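PDB 3ILK: uncharacterized tRNA/rRNA methyltransferase HI0380 from Haemophilus influenzae, which probably acts as an S-adenosyl-L-methionine-dependent RNA methyltransferase of the TrmH (SpoU) family, although its own substrate has not been established. Local coordinates for residues V11-S16 with F113-I118; L38-S43 with V64-D69; L77-S82 with C128-N133. All blocks are in the same frame, centred on the assembly; numbering follows the deposited sequence. Where two conformers were deposited one is given.

Contact 1 (V11-S16 with F113-I118); sequences VLIETS and FGRERI
Leu12 and Phe113 lie side by side in the central parallel sheet of the SPOUT methyltransferase fold, where strand 8-13 runs next to the end of strand 109-113. The tight part is here. Two almost straight backbone bonds flank Leu12: Phe113 N donates to Val11 O at 2.9 Å and Ile13 N to Phe113 O at 3.0 Å. Both side chains of the pair leave the same face; Leu12 CD2 rests 4.2 Å from Phe113 CB, and the ring turns an edge to Val11 O while Leu145, Val149 and Val152 of helix 145-169 pack against it. One residue on, regular pairing stops and water 1 takes its place, 2.8 Å from Ile13 O and more weakly linked to Gly114 O, its protons probably shared with other acceptors. Gly114 probably lines the S-adenosyl-L-methionine site, as in relatives, and FGRERI matches a signature sequence of the SpoU family. On the sheet face away from Leu12 and Phe113, the partly exposed Arg115 folds back against Ile13 through bends at chi2 and chi3. With Ile13 CG1 beside the backbone N (chi1 -49°), CG2 is left opposite that N and sits over the centre of the guanidinium, 3.4 Å from Arg115 CZ. Glu124 forms a salt bridge with Arg115 NH1, and Gly119 O accepts from NE, limiting rotation of the group. The exposed Glu14 grips more loosely: its carboxylate stands at 86° to the guanidinium plane, and although OE2 comes within 2.8 Å of Arg115 NH2, the N-H points well off the line, making a weak bond within the salt bridge.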
# COMPACT_ATOMS: atom_id res chain seq x y z
N VAL A 11 -17.07 3.82 -19.05
CA VAL A 11 -17.51 4.65 -20.18
C VAL A 11 -16.62 5.88 -20.31
O VAL A 11 -16.45 6.61 -19.36
CB VAL A 11 -18.98 5.12 -20.00
CG1 VAL A 11 -19.41 5.99 -21.24
CG2 VAL A 11 -19.95 3.87 -19.69
N LEU A 12 -16.10 6.14 -21.49
CA LEU A 12 -15.31 7.33 -21.72
C LEU A 12 -16.05 8.31 -22.67
O LEU A 12 -16.25 8.03 -23.91
CB LEU A 12 -13.96 6.95 -22.35
CG LEU A 12 -13.14 5.79 -21.76
CD1 LEU A 12 -11.76 5.64 -22.52
CD2 LEU A 12 -12.89 5.94 -20.25
N ILE A 13 -16.43 9.46 -22.09
CA ILE A 13 -17.14 10.52 -22.84
C ILE A 13 -16.22 11.35 -23.70
O ILE A 13 -15.38 12.09 -23.19
CB ILE A 13 -17.86 11.49 -21.92
CG1 ILE A 13 -18.72 10.73 -20.86
CG2 ILE A 13 -18.75 12.43 -22.72
CD1 ILE A 13 -19.78 9.78 -21.44
N GLU A 14 -16.46 11.28 -25.01
CA GLU A 14 -15.74 12.11 -26.00
C GLU A 14 -14.29 12.17 -25.73
O GLU A 14 -13.80 13.20 -25.32
CB GLU A 14 -16.31 13.54 -26.06
CG GLU A 14 -17.79 13.54 -26.33
CD GLU A 14 -18.37 14.94 -26.35
OE1 GLU A 14 -17.63 15.93 -26.58
OE2 GLU A 14 -19.59 15.05 -26.22
N THR A 15 -13.57 11.09 -26.00
CA THR A 15 -12.14 11.12 -25.87
C THR A 15 -11.64 11.92 -27.06
O THR A 15 -12.31 11.97 -28.08
CB THR A 15 -11.55 9.69 -26.00
OG1 THR A 15 -11.93 9.11 -27.28
CG2 THR A 15 -12.02 8.82 -24.85
N SER A 16 -10.47 12.53 -26.89
CA SER A 16 -9.79 13.33 -27.91
C SER A 16 -8.70 12.55 -28.63
O SER A 16 -8.96 11.96 -29.71
CB SER A 16 -9.18 14.58 -27.27
OG SER A 16 -10.18 15.35 -26.62
N PHE A 113 -16.57 8.49 -17.11
CA PHE A 113 -15.48 9.45 -17.08
C PHE A 113 -15.81 10.56 -18.04
O PHE A 113 -15.88 10.35 -19.28
CB PHE A 113 -14.16 8.73 -17.42
CG PHE A 113 -13.74 7.72 -16.36
CD1 PHE A 113 -14.32 6.44 -16.32
CD2 PHE A 113 -12.79 8.06 -15.40
CE1 PHE A 113 -13.94 5.51 -15.34
CE2 PHE A 113 -12.42 7.16 -14.42
CZ PHE A 113 -13.00 5.88 -14.38
N GLY A 114 -16.00 11.76 -17.48
CA GLY A 114 -16.46 12.89 -18.28
C GLY A 114 -15.24 13.43 -18.94
O GLY A 114 -14.12 13.00 -18.64
N ARG A 115 -15.45 14.37 -19.85
CA ARG A 115 -14.39 15.06 -20.54
C ARG A 115 -13.43 15.81 -19.60
O ARG A 115 -13.86 16.52 -18.68
CB ARG A 115 -15.03 16.06 -21.49
CG ARG A 115 -16.05 15.45 -22.43
CD ARG A 115 -17.24 16.42 -22.75
NE ARG A 115 -18.36 16.09 -21.84
CZ ARG A 115 -19.59 15.73 -22.22
NH1 ARG A 115 -20.47 15.44 -21.31
NH2 ARG A 115 -19.93 15.65 -23.50
N GLU A 116 -12.13 15.67 -19.88
CA GLU A 116 -11.07 16.39 -19.19
C GLU A 116 -11.39 17.91 -19.20
O GLU A 116 -11.76 18.46 -20.22
CB GLU A 116 -9.74 16.09 -19.90
CG GLU A 116 -8.51 15.90 -18.98
CD GLU A 116 -7.34 15.23 -19.70
OE1 GLU A 116 -7.45 14.03 -20.10
OE2 GLU A 116 -6.27 15.92 -19.84
N ARG A 117 -11.30 18.53 -18.03
CA ARG A 117 -11.53 19.98 -17.82
C ARG A 117 -12.89 20.52 -18.33
O ARG A 117 -13.03 21.73 -18.60
CB ARG A 117 -10.38 20.84 -18.36
CG ARG A 117 -9.02 20.61 -17.68
CD ARG A 117 -8.41 21.92 -17.16
NE ARG A 117 -8.34 23.00 -18.14
CZ ARG A 117 -8.32 24.29 -17.81
NH1 ARG A 117 -8.37 24.65 -16.53
NH2 ARG A 117 -8.25 25.23 -18.74
N ILE A 118 -13.89 19.64 -18.43
CA ILE A 118 -15.24 20.05 -18.83
C ILE A 118 -16.25 19.30 -17.92
O ILE A 118 -17.18 19.90 -17.37
CB ILE A 118 -15.51 19.73 -20.33
CG1 ILE A 118 -14.55 20.51 -21.25
CG2 ILE A 118 -16.98 20.00 -20.68
CD1 ILE A 118 -14.54 19.99 -22.70
O HOH W 1 -13.49 11.41 -21.30

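Contact 2 (L38-S43 with V64-D69); sequences LVSPKS and VVDSFD
A parallel beta-alpha-beta crossover at the margin of the sheet brings Leu38 beside Val64 and Val39 beside Val65, with strand 63-65 as the outermost strand on this side of the chain. Val65 is held on both its backbone polar groups: its N donates to Leu38 O at 2.9 Å, and its O accepts from Ser40 N at 2.8 Å. The same two carbonyls also receive CA-H contacts, from Val64 CA to Leu38 O and from Val39 CA to Val65 O. On one face Val39 CG2 meets Val65 CG2 at 4.1 Å, and Ala71 of helix 68-71 touches both valines. Val39 CG1, trans to N (chi1 -175°), points on to the turn and lies 3.9 Å from Ser67 N. The other face carries Leu38 and Val64; there Val64 CG1 presses on Pro41 CD at 3.8 Å, while Ile21 of helix 18-31 covers Leu38 and Pro41. Past the strand ends the contact becomes polar and wetter. Water 2 joins Ser40 OG, at 2.7 Å, to Asp66 O, at 2.9 Å, spanning the two departing loops. Ser67 then takes the N-cap position of helix 68-71, its OG also bonded to the Glu70 carboxylate. Strands open here into loops, one leading straight into a capped helix, as is usual at the C-terminal ends of the strands in a parallel alpha/beta sheet such as that of the SPOUT fold.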
# COMPACT_ATOMS: atom_id res chain seq x y z
N LEU A 38 -17.07 3.73 -25.43
CA LEU A 38 -16.76 5.07 -25.94
C LEU A 38 -18.02 5.83 -26.43
O LEU A 38 -18.83 5.25 -27.18
CB LEU A 38 -15.73 4.96 -27.07
CG LEU A 38 -14.52 4.02 -26.83
CD1 LEU A 38 -13.57 4.04 -28.05
CD2 LEU A 38 -13.75 4.42 -25.52
N VAL A 39 -18.21 7.07 -25.95
CA VAL A 39 -19.24 7.98 -26.47
C VAL A 39 -18.57 8.95 -27.40
O VAL A 39 -17.67 9.70 -27.00
CB VAL A 39 -20.00 8.69 -25.37
CG1 VAL A 39 -21.20 9.56 -25.91
CG2 VAL A 39 -20.57 7.64 -24.28
N SER A 40 -18.97 8.91 -28.67
CA SER A 40 -18.46 9.88 -29.64
C SER A 40 -16.97 10.15 -29.45
O SER A 40 -16.60 11.29 -29.21
CB SER A 40 -19.16 11.23 -29.52
OG SER A 40 -20.49 11.08 -29.92
N PRO A 41 -16.13 9.12 -29.54
CA PRO A 41 -14.72 9.40 -29.55
C PRO A 41 -14.44 10.24 -30.77
O PRO A 41 -15.09 10.09 -31.84
CB PRO A 41 -14.06 8.02 -29.70
CG PRO A 41 -15.11 7.20 -30.41
CD PRO A 41 -16.39 7.68 -29.77
N LYS A 42 -13.47 11.11 -30.64
CA LYS A 42 -13.09 11.97 -31.76
C LYS A 42 -12.40 11.13 -32.81
O LYS A 42 -12.49 11.37 -34.03
CB LYS A 42 -12.17 13.04 -31.22
CG LYS A 42 -11.64 14.02 -32.25
CD LYS A 42 -10.89 15.12 -31.51
CE LYS A 42 -10.60 16.29 -32.45
NZ LYS A 42 -10.10 15.75 -33.72
N SER A 43 -11.64 10.15 -32.37
CA SER A 43 -10.96 9.32 -33.34
C SER A 43 -10.45 8.04 -32.70
O SER A 43 -10.03 8.06 -31.55
CB SER A 43 -9.79 10.09 -33.93
OG SER A 43 -8.61 9.54 -33.43
N VAL A 64 -19.17 1.45 -29.01
CA VAL A 64 -19.07 2.82 -29.48
C VAL A 64 -20.45 3.33 -29.79
O VAL A 64 -21.09 2.89 -30.75
CB VAL A 64 -18.21 2.96 -30.69
CG1 VAL A 64 -17.99 4.44 -30.94
CG2 VAL A 64 -16.90 2.27 -30.46
N VAL A 65 -20.87 4.30 -28.98
CA VAL A 65 -22.22 4.86 -29.10
C VAL A 65 -22.13 6.39 -29.18
O VAL A 65 -21.07 7.01 -28.91
CB VAL A 65 -23.18 4.40 -27.93
CG1 VAL A 65 -23.32 2.84 -27.90
CG2 VAL A 65 -22.73 4.95 -26.53
N ASP A 66 -23.28 6.97 -29.52
CA ASP A 66 -23.45 8.39 -29.76
C ASP A 66 -24.11 9.12 -28.59
O ASP A 66 -24.24 10.32 -28.64
CB ASP A 66 -24.35 8.56 -31.01
CG ASP A 66 -24.05 9.81 -31.75
OD1 ASP A 66 -22.95 10.37 -31.50
OD2 ASP A 66 -24.88 10.23 -32.60
N SER A 67 -24.55 8.41 -27.54
CA SER A 67 -25.30 9.06 -26.48
C SER A 67 -25.00 8.42 -25.11
O SER A 67 -24.54 7.24 -25.01
CB SER A 67 -26.81 8.96 -26.77
OG SER A 67 -27.39 7.77 -26.23
N PHE A 68 -25.30 9.19 -24.06
CA PHE A 68 -24.91 8.86 -22.72
C PHE A 68 -25.91 7.76 -22.36
O PHE A 68 -25.54 6.77 -21.79
CB PHE A 68 -25.04 10.13 -21.83
CG PHE A 68 -24.90 9.88 -20.37
CD1 PHE A 68 -25.98 9.35 -19.63
CD2 PHE A 68 -23.71 10.15 -19.71
CE1 PHE A 68 -25.86 9.10 -18.30
CE2 PHE A 68 -23.56 9.91 -18.32
CZ PHE A 68 -24.65 9.35 -17.62
N ASP A 69 -27.18 7.97 -22.74
CA ASP A 69 -28.24 6.97 -22.53
C ASP A 69 -27.90 5.59 -23.07
O ASP A 69 -28.04 4.59 -22.36
CB ASP A 69 -29.58 7.48 -23.10
CG ASP A 69 -30.22 8.51 -22.20
OD1 ASP A 69 -29.59 8.88 -21.19
OD2 ASP A 69 -31.35 8.96 -22.48
O HOH W 2 -22.30 12.49 -28.54

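Contact 3 (L77-S82 with C128-N133); sequences LVIGTS and CHYHLN. With EDO (1,2-ethanediol), chain C.
Cys128 SG lies where Gly80 has no side chain, 3.6 Å from Gly80 CA and 3.5 Å from Gly80 N, so sulfur packs directly on the backbone of a neighbouring strand. The strands, 77-81 and 130-132, are parallel members of the SPOUT alpha/beta sheet, twisted by 36° against each other. Before Tyr130 joins the regular pairing, His129 N already donates to Val78 O; after it, Gly80 N bonds to Tyr130 O and Leu132 N to Gly80 O, the last at 2.7 Å. On one face Ile79 bridges two neighbours: CD1 reaches Tyr130 CB, at the edge of the ring, and CG2 meets Leu132 CB at 3.7 Å. Leu77 CD1 comes to the same Tyr130 ring in its plane, 4.0 Å from CD1 of the tyrosine, and Lys101 makes a cation-pi contact with that ring. Cys98 of helix 95-104 covers both Ile79 and Leu132. His131 points to the other face, its two ring nitrogens taken by Thr91 OG1 and Leu125 O, which fix its rotation. At the C-terminal ends the pair opens into the probable cofactor pocket: Thr81 and Ser82 probably contribute to S-adenosyl-L-methionine binding, as in relatives; a 1,2-ethanediol, probably from the crystallisation liquor, makes a weak hydrogen bond to Thr81 OG1. Ser82 N bonds to Leu132 O from well above the carbonyl plane, whereas the side-chain amide of Asn133 carries the pairing one step further, ND2 meeting a lone pair of Ser82 O in the carbonyl plane at 2.9 Å.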
# COMPACT_ATOMS: atom_id res chain seq x y z
N LEU A 77 -26.79 0.96 -11.75
CA LEU A 77 -26.00 1.85 -10.88
C LEU A 77 -25.04 2.58 -11.79
O LEU A 77 -24.28 1.95 -12.45
CB LEU A 77 -25.17 1.11 -9.84
CG LEU A 77 -24.21 1.89 -8.88
CD1 LEU A 77 -24.88 3.04 -8.09
CD2 LEU A 77 -23.45 0.95 -7.85
N VAL A 78 -25.11 3.89 -11.77
CA VAL A 78 -24.36 4.75 -12.63
C VAL A 78 -23.53 5.70 -11.75
O VAL A 78 -24.08 6.36 -10.88
CB VAL A 78 -25.31 5.55 -13.50
CG1 VAL A 78 -24.51 6.51 -14.46
CG2 VAL A 78 -26.19 4.57 -14.31
N ILE A 79 -22.21 5.76 -11.99
CA ILE A 79 -21.33 6.57 -11.21
C ILE A 79 -20.67 7.46 -12.22
O ILE A 79 -20.06 6.92 -13.20
CB ILE A 79 -20.20 5.79 -10.54
CG1 ILE A 79 -20.75 4.70 -9.56
CG2 ILE A 79 -19.31 6.72 -9.67
CD1 ILE A 79 -21.76 5.26 -8.69
N GLY A 80 -20.78 8.78 -12.04
CA GLY A 80 -20.00 9.72 -12.96
C GLY A 80 -18.87 10.41 -12.20
O GLY A 80 -19.02 10.79 -11.03
N THR A 81 -17.71 10.59 -12.82
CA THR A 81 -16.65 11.28 -12.13
C THR A 81 -17.02 12.77 -12.20
O THR A 81 -17.70 13.23 -13.14
CB THR A 81 -15.26 11.12 -12.80
OG1 THR A 81 -15.39 11.54 -14.14
CG2 THR A 81 -14.76 9.67 -12.79
N SER A 82 -16.59 13.50 -11.18
CA SER A 82 -16.78 14.94 -11.16
C SER A 82 -15.86 15.67 -10.21
O SER A 82 -15.39 15.11 -9.21
CB SER A 82 -18.22 15.31 -10.89
OG SER A 82 -18.55 15.28 -9.54
N CYS A 128 -26.52 10.30 -12.98
CA CYS A 128 -25.68 9.49 -12.10
C CYS A 128 -26.24 9.37 -10.69
O CYS A 128 -26.68 10.36 -10.13
CB CYS A 128 -24.33 10.11 -11.97
SG CYS A 128 -23.55 10.24 -13.59
N HIS A 129 -26.08 8.19 -10.07
CA HIS A 129 -26.64 7.99 -8.69
C HIS A 129 -25.61 8.60 -7.73
O HIS A 129 -25.97 9.20 -6.74
CB HIS A 129 -26.85 6.51 -8.43
CG HIS A 129 -27.86 5.90 -9.35
ND1 HIS A 129 -29.22 5.87 -9.07
CD2 HIS A 129 -27.72 5.35 -10.58
CE1 HIS A 129 -29.86 5.32 -10.08
NE2 HIS A 129 -28.98 5.00 -11.01
N TYR A 130 -24.32 8.51 -8.09
CA TYR A 130 -23.29 9.06 -7.22
C TYR A 130 -22.26 9.75 -8.08
O TYR A 130 -22.19 9.49 -9.31
CB TYR A 130 -22.63 8.04 -6.22
CG TYR A 130 -23.62 7.35 -5.29
CD1 TYR A 130 -24.20 6.13 -5.66
CD2 TYR A 130 -23.99 7.91 -4.04
CE1 TYR A 130 -25.12 5.49 -4.85
CE2 TYR A 130 -24.94 7.27 -3.21
CZ TYR A 130 -25.48 6.06 -3.62
OH TYR A 130 -26.38 5.39 -2.84
N HIS A 131 -21.54 10.68 -7.47
CA HIS A 131 -20.55 11.47 -8.23
C HIS A 131 -19.22 11.27 -7.60
O HIS A 131 -19.06 11.50 -6.39
CB HIS A 131 -20.96 12.92 -8.27
CG HIS A 131 -22.34 13.11 -8.83
ND1 HIS A 131 -23.46 13.13 -8.04
CD2 HIS A 131 -22.78 13.17 -10.10
CE1 HIS A 131 -24.53 13.24 -8.80
NE2 HIS A 131 -24.14 13.27 -10.05
N LEU A 132 -18.25 10.85 -8.43
CA LEU A 132 -16.99 10.32 -7.95
C LEU A 132 -15.90 11.36 -8.06
O LEU A 132 -15.58 11.82 -9.15
CB LEU A 132 -16.64 9.03 -8.70
CG LEU A 132 -15.27 8.39 -8.36
CD1 LEU A 132 -15.25 8.05 -6.89
CD2 LEU A 132 -15.02 7.11 -9.21
N ASN A 133 -15.35 11.77 -6.92
CA ASN A 133 -14.30 12.76 -6.97
C ASN A 133 -13.04 12.15 -6.41
O ASN A 133 -13.08 11.51 -5.33
CB ASN A 133 -14.68 14.03 -6.18
CG ASN A 133 -13.54 15.03 -6.14
OD1 ASN A 133 -12.85 15.17 -5.13
ND2 ASN A 133 -13.30 15.69 -7.25
C1 EDO C . -12.37 11.95 -16.38
O1 EDO C . -12.20 11.85 -14.95
C2 EDO C . -11.33 12.92 -16.99
O2 EDO C . -10.31 13.25 -16.03

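How the contacts relate
All three contacts join neighbouring parallel strands of one sheet, at different distances from its margin. Contact 2 lies at the outer edge, with valines and a water-linked turn, and only two of its eight touching residues are buried; contact 1 is more central, with four of seven, and contact 3, with seven of twelve, buries the most surface and has the most backbone bonds. Contacts 1 and 2 share a seam, since strands 8-13 and 35-39 are adjacent: Glu14 N lies 2.8 Å from Val39 O, a probable hydrogen bond. Contacts 1 and 3 meet at the presumed cofactor pocket, where Thr81 OG1 approaches Gly114. Charge pairing crosses only contact 1.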